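SAM-dependent methyltransferase (Anabaena variabilis ATCC 29413, PDB 3GGD) probably transfers a methyl group from S-adenosyl-L-methionine to a still unidentified substrate, and holds the spent cofactor S-adenosyl-L-homocysteine in its Rossmann-like domain. Local coordinates at residues W19-N24 with M190-R195; D125-M130 with Q156-L161; E218-S223 with Y232-A237. All coordinates share one frame; numbering follows the deposited sequence.

Contact 1: residues W19-N24 with M190-R195. With SAH (S-adenosyl-L-homocysteine), chain E.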
# COMPACT_ATOMS: atom_id res chain seq x y z
N TRP A 19 6.34 10.74 -4.85
CA TRP A 19 6.81 9.47 -4.33
C TRP A 19 8.23 9.12 -4.74
O TRP A 19 8.99 8.58 -3.94
CB TRP A 19 5.84 8.33 -4.67
CG TRP A 19 4.67 8.29 -3.74
CD1 TRP A 19 3.41 8.81 -3.96
CD2 TRP A 19 4.68 7.80 -2.40
NE1 TRP A 19 2.64 8.64 -2.83
CE2 TRP A 19 3.38 8.00 -1.87
CE3 TRP A 19 5.65 7.21 -1.60
CZ2 TRP A 19 3.02 7.60 -0.59
CZ3 TRP A 19 5.30 6.81 -0.32
CH2 TRP A 19 4.00 7.02 0.18
N GLU A 20 8.59 9.40 -6.00
CA GLU A 20 9.96 9.20 -6.41
C GLU A 20 10.89 10.15 -5.65
O GLU A 20 12.00 9.75 -5.26
CB GLU A 20 10.12 9.32 -7.93
CG GLU A 20 11.59 9.35 -8.44
CD GLU A 20 12.42 8.13 -8.01
OE1 GLU A 20 11.85 7.04 -7.77
OE2 GLU A 20 13.66 8.26 -7.99
N GLN A 21 10.45 11.38 -5.40
CA GLN A 21 11.30 12.31 -4.62
C GLN A 21 11.53 11.75 -3.20
O GLN A 21 12.68 11.70 -2.69
CB GLN A 21 10.70 13.70 -4.58
CG GLN A 21 11.73 14.75 -4.07
CD GLN A 21 11.13 16.14 -3.79
OE1 GLN A 21 10.09 16.27 -3.09
NE2 GLN A 21 11.77 17.17 -4.31
N TYR A 22 10.46 11.22 -2.59
CA TYR A 22 10.58 10.62 -1.27
C TYR A 22 11.53 9.42 -1.26
O TYR A 22 12.42 9.33 -0.40
CB TYR A 22 9.22 10.15 -0.77
CG TYR A 22 9.33 9.28 0.46
CD1 TYR A 22 9.56 9.86 1.74
CD2 TYR A 22 9.26 7.90 0.37
CE1 TYR A 22 9.67 9.09 2.87
CE2 TYR A 22 9.38 7.11 1.53
CZ TYR A 22 9.58 7.70 2.76
OH TYR A 22 9.69 6.92 3.88
N TRP A 23 11.33 8.51 -2.20
CA TRP A 23 12.12 7.28 -2.24
C TRP A 23 13.54 7.56 -2.62
O TRP A 23 14.46 6.96 -2.08
CB TRP A 23 11.50 6.25 -3.16
CG TRP A 23 10.38 5.46 -2.54
CD1 TRP A 23 9.07 5.41 -2.96
CD2 TRP A 23 10.47 4.57 -1.42
NE1 TRP A 23 8.37 4.55 -2.18
CE2 TRP A 23 9.20 4.03 -1.21
CE3 TRP A 23 11.52 4.18 -0.57
CZ2 TRP A 23 8.93 3.09 -0.22
CZ3 TRP A 23 11.26 3.26 0.46
CH2 TRP A 23 9.98 2.72 0.62
N ASN A 24 13.76 8.51 -3.52
CA ASN A 24 15.14 8.85 -3.84
C ASN A 24 15.88 9.47 -2.62
O ASN A 24 17.07 9.19 -2.37
CB ASN A 24 15.25 9.78 -5.02
CG ASN A 24 16.68 9.83 -5.58
OD1 ASN A 24 17.35 10.83 -5.44
ND2 ASN A 24 17.16 8.73 -6.14
N MSE A 190 5.65 13.60 4.46
CA MSE A 190 4.88 14.84 4.21
C MSE A 190 5.72 15.97 3.65
O MSE A 190 5.22 16.90 3.01
CB MSE A 190 4.21 15.31 5.51
CG MSE A 190 3.15 14.29 6.01
SE MSE A 190 2.43 14.88 7.76
CE MSE A 190 2.09 16.79 7.54
N GLU A 191 7.01 15.89 3.88
CA GLU A 191 7.97 16.82 3.29
C GLU A 191 7.76 16.90 1.78
O GLU A 191 8.03 17.91 1.17
CB GLU A 191 9.37 16.28 3.67
CG GLU A 191 10.48 17.13 3.48
CD GLU A 191 10.43 18.40 4.33
OE1 GLU A 191 10.28 18.30 5.57
OE2 GLU A 191 10.58 19.51 3.74
N HIS A 192 7.24 15.85 1.17
CA HIS A 192 7.06 15.79 -0.29
C HIS A 192 5.65 16.12 -0.77
O HIS A 192 5.34 15.96 -1.94
CB HIS A 192 7.54 14.41 -0.79
CG HIS A 192 8.97 14.16 -0.42
ND1 HIS A 192 10.02 14.76 -1.09
CD2 HIS A 192 9.53 13.53 0.64
CE1 HIS A 192 11.16 14.46 -0.49
NE2 HIS A 192 10.89 13.72 0.57
N GLY A 193 4.80 16.62 0.14
CA GLY A 193 3.41 16.94 -0.22
C GLY A 193 2.45 15.75 -0.09
O GLY A 193 1.23 15.90 -0.25
N ILE A 194 2.98 14.57 0.20
CA ILE A 194 2.17 13.35 0.43
C ILE A 194 1.49 13.47 1.79
O ILE A 194 2.07 14.03 2.74
CB ILE A 194 3.07 12.09 0.40
CG1 ILE A 194 3.71 11.93 -1.01
CG2 ILE A 194 2.29 10.80 0.81
CD1 ILE A 194 5.04 11.14 -1.04
N ARG A 195 0.24 12.99 1.85
CA ARG A 195 -0.56 13.04 3.08
C ARG A 195 -1.25 11.71 3.30
O ARG A 195 -1.69 11.07 2.35
CB ARG A 195 -1.64 14.11 3.03
CG ARG A 195 -1.11 15.53 2.90
CD ARG A 195 -0.46 15.98 4.19
NE ARG A 195 0.07 17.36 4.12
CZ ARG A 195 1.29 17.70 3.73
NH1 ARG A 195 2.19 16.81 3.35
NH2 ARG A 195 1.62 18.96 3.73
N SAH E . 3.21 -1.65 0.28
CA SAH E . 4.51 -1.10 0.76
CB SAH E . 4.64 0.42 0.59
CG SAH E . 3.58 1.35 1.22
SD SAH E . 3.95 3.10 1.00
C SAH E . 4.77 -1.47 2.22
O SAH E . 5.94 -1.46 2.67
OXT SAH E . 3.83 -1.76 2.97
C5' SAH E . 2.99 3.47 -0.44
C4' SAH E . 3.67 3.00 -1.76
O4' SAH E . 2.81 3.30 -2.88
C3' SAH E . 5.02 3.65 -2.11
O3' SAH E . 6.03 2.70 -2.37
C2' SAH E . 4.74 4.44 -3.38
O2' SAH E . 5.87 4.69 -4.23
C1' SAH E . 3.61 3.64 -4.01
N9 SAH E . 2.83 4.39 -5.00
C8 SAH E . 2.41 5.68 -4.84
N7 SAH E . 1.69 6.05 -5.92
C5 SAH E . 1.67 4.99 -6.77
C6 SAH E . 1.13 4.76 -8.11
N6 SAH E . 0.48 5.80 -8.67
N1 SAH E . 1.32 3.58 -8.71
C2 SAH E . 2.02 2.58 -8.09
N3 SAH E . 2.54 2.75 -6.87
C4 SAH E . 2.43 3.91 -6.20
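The indole of W19 is sandwiched between a loop isoleucine and the bound S-adenosyl-L-homocysteine. On one face I194 CD1 sits over the middle of the ring system, 3.6 Å from the centroid of the five-membered ring and 13° off its normal, a CH-pi contact. The ribose covers the opposite face toward its rim, and W19 CD1 comes within 3.4 Å of C8 of the adenine. W19 and I194 cross at about a right angle, and I194 CG2 touches the six-membered ring at W19 CZ2 (3.6 Å). The CB bond of W19 points away from the loop, and chi1 of -81°, with CG anti to the carbonyl carbon, helps bring the ring back to I194. One turn on, W23 meets the ligand with its edge: NE1 donates to the ribose O3' (3.0 Å) and, weakly, to O2'. An alanine in place of W19 would probably remove the ring from over the ribose and C8 and leave I194 CD1 without the face it rests on.

Two and three residues on from W19, Q21 and Y22 meet H192, the third residue of a type I turn from M190 to G193. Its imidazole lays a face over the helix backbone, Y22 CA lying 3.7 Å from the ring centroid. H192 ND1 donates to Q21 OE1 almost straight, at 168° and within the imidazole plane, although it meets the amide oxygen from above the carbonyl plane; the modelled length of 2.5 Å is doubtfully short. H192 NE2 is hydrogen-bonded to K25 NZ of the same helix. The contact thus sets a polar pairing through both imidazole nitrogens beside an apolar, ring-lined wall of the cofactor pocket.

Contact 2: residues D125-M130 with Q156-L161. With EDO (1,2-ethanediol), chain N.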
# COMPACT_ATOMS: atom_id res chain seq x y z
N ASP A 125 -4.78 -12.91 -15.48
CA ASP A 125 -5.38 -12.49 -14.24
C ASP A 125 -4.38 -12.76 -13.11
O ASP A 125 -3.76 -13.81 -13.07
CB ASP A 125 -6.64 -13.30 -13.92
CG ASP A 125 -7.82 -13.02 -14.84
OD1 ASP A 125 -7.75 -12.14 -15.72
OD2 ASP A 125 -8.84 -13.71 -14.63
N ALA A 126 -4.27 -11.82 -12.18
CA ALA A 126 -3.32 -11.92 -11.06
C ALA A 126 -4.07 -11.71 -9.75
O ALA A 126 -5.07 -10.99 -9.70
CB ALA A 126 -2.22 -10.85 -11.18
N ASN A 127 -3.57 -12.33 -8.69
CA ASN A 127 -4.03 -11.98 -7.34
C ASN A 127 -3.25 -10.76 -6.93
O ASN A 127 -2.17 -10.51 -7.48
CB ASN A 127 -3.78 -13.10 -6.37
CG ASN A 127 -4.63 -14.29 -6.65
OD1 ASN A 127 -5.82 -14.15 -6.94
ND2 ASN A 127 -4.02 -15.50 -6.57
N ILE A 128 -3.79 -9.97 -6.00
CA ILE A 128 -3.11 -8.75 -5.52
C ILE A 128 -3.05 -8.66 -4.01
O ILE A 128 -4.05 -8.88 -3.31
CB ILE A 128 -3.77 -7.44 -6.05
CG1 ILE A 128 -3.66 -7.34 -7.57
CG2 ILE A 128 -3.11 -6.18 -5.41
CD1 ILE A 128 -4.47 -6.20 -8.21
N TYR A 129 -1.85 -8.35 -3.52
CA TYR A 129 -1.61 -7.93 -2.16
C TYR A 129 -1.25 -6.45 -2.22
O TYR A 129 -0.33 -6.05 -2.95
CB TYR A 129 -0.42 -8.70 -1.55
CG TYR A 129 0.01 -8.22 -0.17
CD1 TYR A 129 -0.66 -8.62 0.96
CD2 TYR A 129 1.08 -7.35 -0.02
CE1 TYR A 129 -0.25 -8.18 2.24
CE2 TYR A 129 1.53 -6.94 1.24
CZ TYR A 129 0.85 -7.36 2.38
OH TYR A 129 1.25 -6.94 3.65
N MSE A 130 -2.00 -5.63 -1.47
CA MSE A 130 -1.70 -4.22 -1.42
C MSE A 130 -1.76 -3.69 0.02
O MSE A 130 -2.81 -3.69 0.67
CB MSE A 130 -2.67 -3.43 -2.30
CG MSE A 130 -2.31 -1.96 -2.40
SE MSE A 130 -3.50 -1.01 -3.72
CE MSE A 130 -5.00 -1.03 -2.68
N GLN A 156 -10.66 -13.89 -12.30
CA GLN A 156 -10.20 -14.91 -11.37
C GLN A 156 -9.36 -14.43 -10.24
O GLN A 156 -9.19 -15.14 -9.27
CB GLN A 156 -9.39 -15.98 -12.10
CG GLN A 156 -10.08 -16.70 -13.27
CD GLN A 156 -9.12 -17.78 -13.84
OE1 GLN A 156 -8.55 -18.60 -13.07
NE2 GLN A 156 -8.88 -17.75 -15.15
N GLY A 157 -8.77 -13.25 -10.37
CA GLY A 157 -7.96 -12.70 -9.30
C GLY A 157 -8.72 -12.24 -8.06
O GLY A 157 -9.85 -11.78 -8.18
N ALA A 158 -8.07 -12.33 -6.90
CA ALA A 158 -8.61 -11.76 -5.66
C ALA A 158 -7.56 -10.78 -5.13
O ALA A 158 -6.36 -10.93 -5.39
CB ALA A 158 -8.98 -12.84 -4.59
N MSE A 159 -8.03 -9.77 -4.39
CA MSE A 159 -7.17 -8.75 -3.82
C MSE A 159 -7.39 -8.66 -2.34
O MSE A 159 -8.53 -8.51 -1.89
CB MSE A 159 -7.45 -7.36 -4.41
CG MSE A 159 -6.71 -6.29 -3.69
SE MSE A 159 -6.61 -4.58 -4.60
CE MSE A 159 -8.51 -4.19 -4.82
N TYR A 160 -6.29 -8.71 -1.60
CA TYR A 160 -6.30 -8.33 -0.21
C TYR A 160 -5.68 -6.94 -0.15
O TYR A 160 -4.59 -6.71 -0.68
CB TYR A 160 -5.43 -9.25 0.65
CG TYR A 160 -5.27 -8.74 2.11
CD1 TYR A 160 -6.21 -9.03 3.08
CD2 TYR A 160 -4.16 -7.98 2.49
CE1 TYR A 160 -6.03 -8.60 4.40
CE2 TYR A 160 -3.98 -7.53 3.80
CZ TYR A 160 -4.93 -7.85 4.75
OH TYR A 160 -4.72 -7.45 6.03
N LEU A 161 -6.39 -6.01 0.49
CA LEU A 161 -5.81 -4.69 0.77
C LEU A 161 -6.03 -4.30 2.24
O LEU A 161 -7.02 -4.69 2.87
CB LEU A 161 -6.35 -3.60 -0.15
CG LEU A 161 -7.80 -3.07 0.04
CD1 LEU A 161 -7.96 -1.74 -0.81
CD2 LEU A 161 -8.82 -4.10 -0.35
C1 EDO N . -10.11 -14.08 -17.63
O1 EDO N . -10.24 -14.97 -16.53
C2 EDO N . -11.04 -12.88 -17.45
O2 EDO N . -10.38 -11.82 -16.70
O HOH W 1 -7.55 -16.13 -6.65
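Strands 127-131 and 158-164, joined through helix 142-153 in a beta-alpha-beta unit, run parallel and adjacent in the central sheet of the Rossmann-like methyltransferase fold, their short segments only 6° apart in direction. Three backbone bonds pass between them: I128 N to A158 O, Y160 N to I128 O (2.8 Å) and M130 N to Y160 O.

Ahead of the first backbone bond between the two segments, N127 OD1 stands in as acceptor for A158 N at 2.9 Å, met in the carbonyl plane on a lone pair. D125 OD2 takes Q156 N at 3.0 Å from above the carboxylate plane, while an ethanediol, probably from the crystallisation liquor, bridges both carboxylate oxygens.

Y129 and Y160 share one face of the sheet and lie side by side, pointing the same way, with CD1 of Y129 3.9 Å from CD2 of Y160. Both CG atoms stand anti to the backbone N, which sends the two hydroxyls off together to the carboxylate of D46, one to each oxygen; the hydroxyl of Y160 also bonds R49. The opposite face carries I128, L161 and the selenomethionines M159 and M130. There the selenium of M159 packs on I128 CG2 at 3.9 Å, and the methyl CE of M130, brought round by a bend at its last torsion (chi3 72°), reaches L161 CD1 at 3.6 Å. Helix 142-153 lies against this side through L149, L152 and L153, which touch I128.

The face bearing I128, M159, M130 and L161 thus packs by apolar contacts, partly against the crossover helix, whereas the other ends in two phenol hydroxyls on one carboxylate.

Contact 3: residues E218-S223 with Y232-A237. With EDO (1,2-ethanediol), chain R; EDO (1,2-ethanediol), chain L.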
# COMPACT_ATOMS: atom_id res chain seq x y z
N GLU A 218 -11.11 -4.54 10.48
CA GLU A 218 -10.44 -3.30 10.84
C GLU A 218 -9.06 -3.52 11.50
O GLU A 218 -8.05 -3.77 10.81
CB GLU A 218 -11.37 -2.48 11.71
CG GLU A 218 -12.61 -2.08 10.90
CD GLU A 218 -13.59 -1.20 11.65
OE1 GLU A 218 -13.44 -1.05 12.85
OE2 GLU A 218 -14.53 -0.67 11.03
N GLY A 219 -9.00 -3.47 12.80
CA GLY A 219 -7.71 -3.64 13.49
C GLY A 219 -6.76 -2.46 13.35
O GLY A 219 -7.17 -1.32 13.13
N LEU A 220 -5.47 -2.77 13.49
CA LEU A 220 -4.42 -1.78 13.56
C LEU A 220 -3.44 -1.90 12.40
O LEU A 220 -3.31 -2.98 11.76
CB LEU A 220 -3.66 -1.93 14.88
CG LEU A 220 -4.51 -1.80 16.15
CD1 LEU A 220 -3.65 -2.14 17.40
CD2 LEU A 220 -5.23 -0.41 16.29
N PHE A 221 -2.78 -0.78 12.09
CA PHE A 221 -1.71 -0.75 11.10
C PHE A 221 -0.43 -0.50 11.86
O PHE A 221 -0.39 0.35 12.74
CB PHE A 221 -1.91 0.35 10.07
CG PHE A 221 -0.89 0.33 8.99
CD1 PHE A 221 -1.02 -0.56 7.93
CD2 PHE A 221 0.21 1.17 9.03
CE1 PHE A 221 -0.04 -0.60 6.92
CE2 PHE A 221 1.17 1.15 8.03
CZ PHE A 221 1.05 0.26 6.98
N GLN A 222 0.61 -1.26 11.55
CA GLN A 222 1.86 -1.13 12.31
C GLN A 222 2.90 -0.22 11.66
O GLN A 222 3.30 -0.45 10.52
CB GLN A 222 2.45 -2.50 12.52
CG GLN A 222 1.51 -3.43 13.23
CD GLN A 222 1.50 -3.26 14.74
OE1 GLN A 222 2.52 -2.92 15.37
NE2 GLN A 222 0.33 -3.53 15.33
N SER A 223 3.33 0.79 12.41
CA SER A 223 4.37 1.71 11.97
C SER A 223 5.65 1.42 12.77
O SER A 223 5.63 0.62 13.69
CB SER A 223 3.96 3.18 12.18
OG SER A 223 4.27 3.66 13.47
N TYR A 232 4.89 1.06 19.72
CA TYR A 232 4.83 1.63 18.39
C TYR A 232 3.50 2.31 18.13
O TYR A 232 2.47 1.86 18.60
CB TYR A 232 5.01 0.56 17.32
CG TYR A 232 6.40 0.01 17.24
CD1 TYR A 232 7.40 0.75 16.68
CD2 TYR A 232 6.70 -1.25 17.72
CE1 TYR A 232 8.68 0.27 16.59
CE2 TYR A 232 7.98 -1.77 17.63
CZ TYR A 232 8.97 -1.00 17.06
OH TYR A 232 10.26 -1.46 16.97
N ALA A 233 3.53 3.39 17.33
CA ALA A 233 2.30 4.06 16.89
C ALA A 233 1.58 3.16 15.90
O ALA A 233 2.16 2.72 14.87
CB ALA A 233 2.60 5.42 16.28
N THR A 234 0.31 2.86 16.21
CA THR A 234 -0.50 1.97 15.40
C THR A 234 -1.85 2.62 15.02
O THR A 234 -2.85 2.47 15.73
CB THR A 234 -0.78 0.64 16.13
OG1 THR A 234 -1.51 0.91 17.33
CG2 THR A 234 0.50 -0.15 16.47
N PRO A 235 -1.89 3.34 13.91
CA PRO A 235 -3.16 3.93 13.46
C PRO A 235 -4.22 2.88 13.08
O PRO A 235 -3.90 1.72 12.79
CB PRO A 235 -2.76 4.74 12.22
CG PRO A 235 -1.46 4.12 11.75
CD PRO A 235 -0.78 3.65 12.99
N PRO A 236 -5.50 3.30 13.08
CA PRO A 236 -6.58 2.36 12.75
C PRO A 236 -6.53 1.96 11.29
O PRO A 236 -6.23 2.78 10.41
CB PRO A 236 -7.85 3.15 13.06
CG PRO A 236 -7.46 4.60 13.00
CD PRO A 236 -6.01 4.65 13.41
N ALA A 237 -6.82 0.67 11.05
CA ALA A 237 -6.75 0.05 9.73
C ALA A 237 -8.13 -0.39 9.27
O ALA A 237 -9.07 -0.52 10.05
CB ALA A 237 -5.79 -1.15 9.75
C1 EDO R . -11.16 -7.42 12.54
O1 EDO R . -12.02 -6.35 12.92
C2 EDO R . -9.76 -6.83 12.53
O2 EDO R . -8.85 -7.80 12.05
C1 EDO L . -0.37 -4.18 9.64
O1 EDO L . 1.00 -3.77 9.81
C2 EDO L . -0.51 -5.39 8.68
O2 EDO L . 0.22 -5.26 7.42
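The carbonyl oxygen of A233 is gripped twice by S223: the hydroxyl OG donates to it at 2.7 Å, tilted 18° from the carbonyl plane, and the backbone N adds a weak bond at 3.3 Å. This closes the far end of the hairpin-like connection between the antiparallel strands 211-217 and 237-244, whose two arms run roughly opposite ways. OG can do this because it sits between the backbone N and the carbonyl carbon (chi1 87°), and there it also accepts from H225 N.

Nearer the sheet, F221 N donates to P235 O at 2.8 Å, and A237 N reaches G219 O at 2.9 Å. P235, without an N-H, cannot return a bond to F221 O, which instead meets T234 CA at 3.1 Å in a CA-H...O contact. F221 CB lies beside P235 CG and A237 CB, while its ring leads away toward R131 and W35; the nearest atoms of the F221 side chain and the bound S-adenosyl-L-homocysteine are about 5 Å apart.

Q222 lies alongside T234, its amide flanking the threonine methyl while OE1 binds R41; Q222 NE2 stands 3.6 Å from T234 CG2.

In the fold
From the N terminus, helix 15-29 supplies the first half of contact 1, which closes only at the loop after helix 184-190, some 166 residues later. That long loop encloses most of the Rossmann-like sheet, and contact 2 is nested within it, pairing neighbouring parallel strands on the other side of the chain's centre, with centres about 26 Å apart. Contact 3 opens after contact 1 has closed and shuts a short local loop between the last two strands, 211-217 and 237-244. None of the three touches another. Contacts 1 and 3 both approach the cofactor, whereas contact 2 joins middle strands of the sheet, next to strand 237-244.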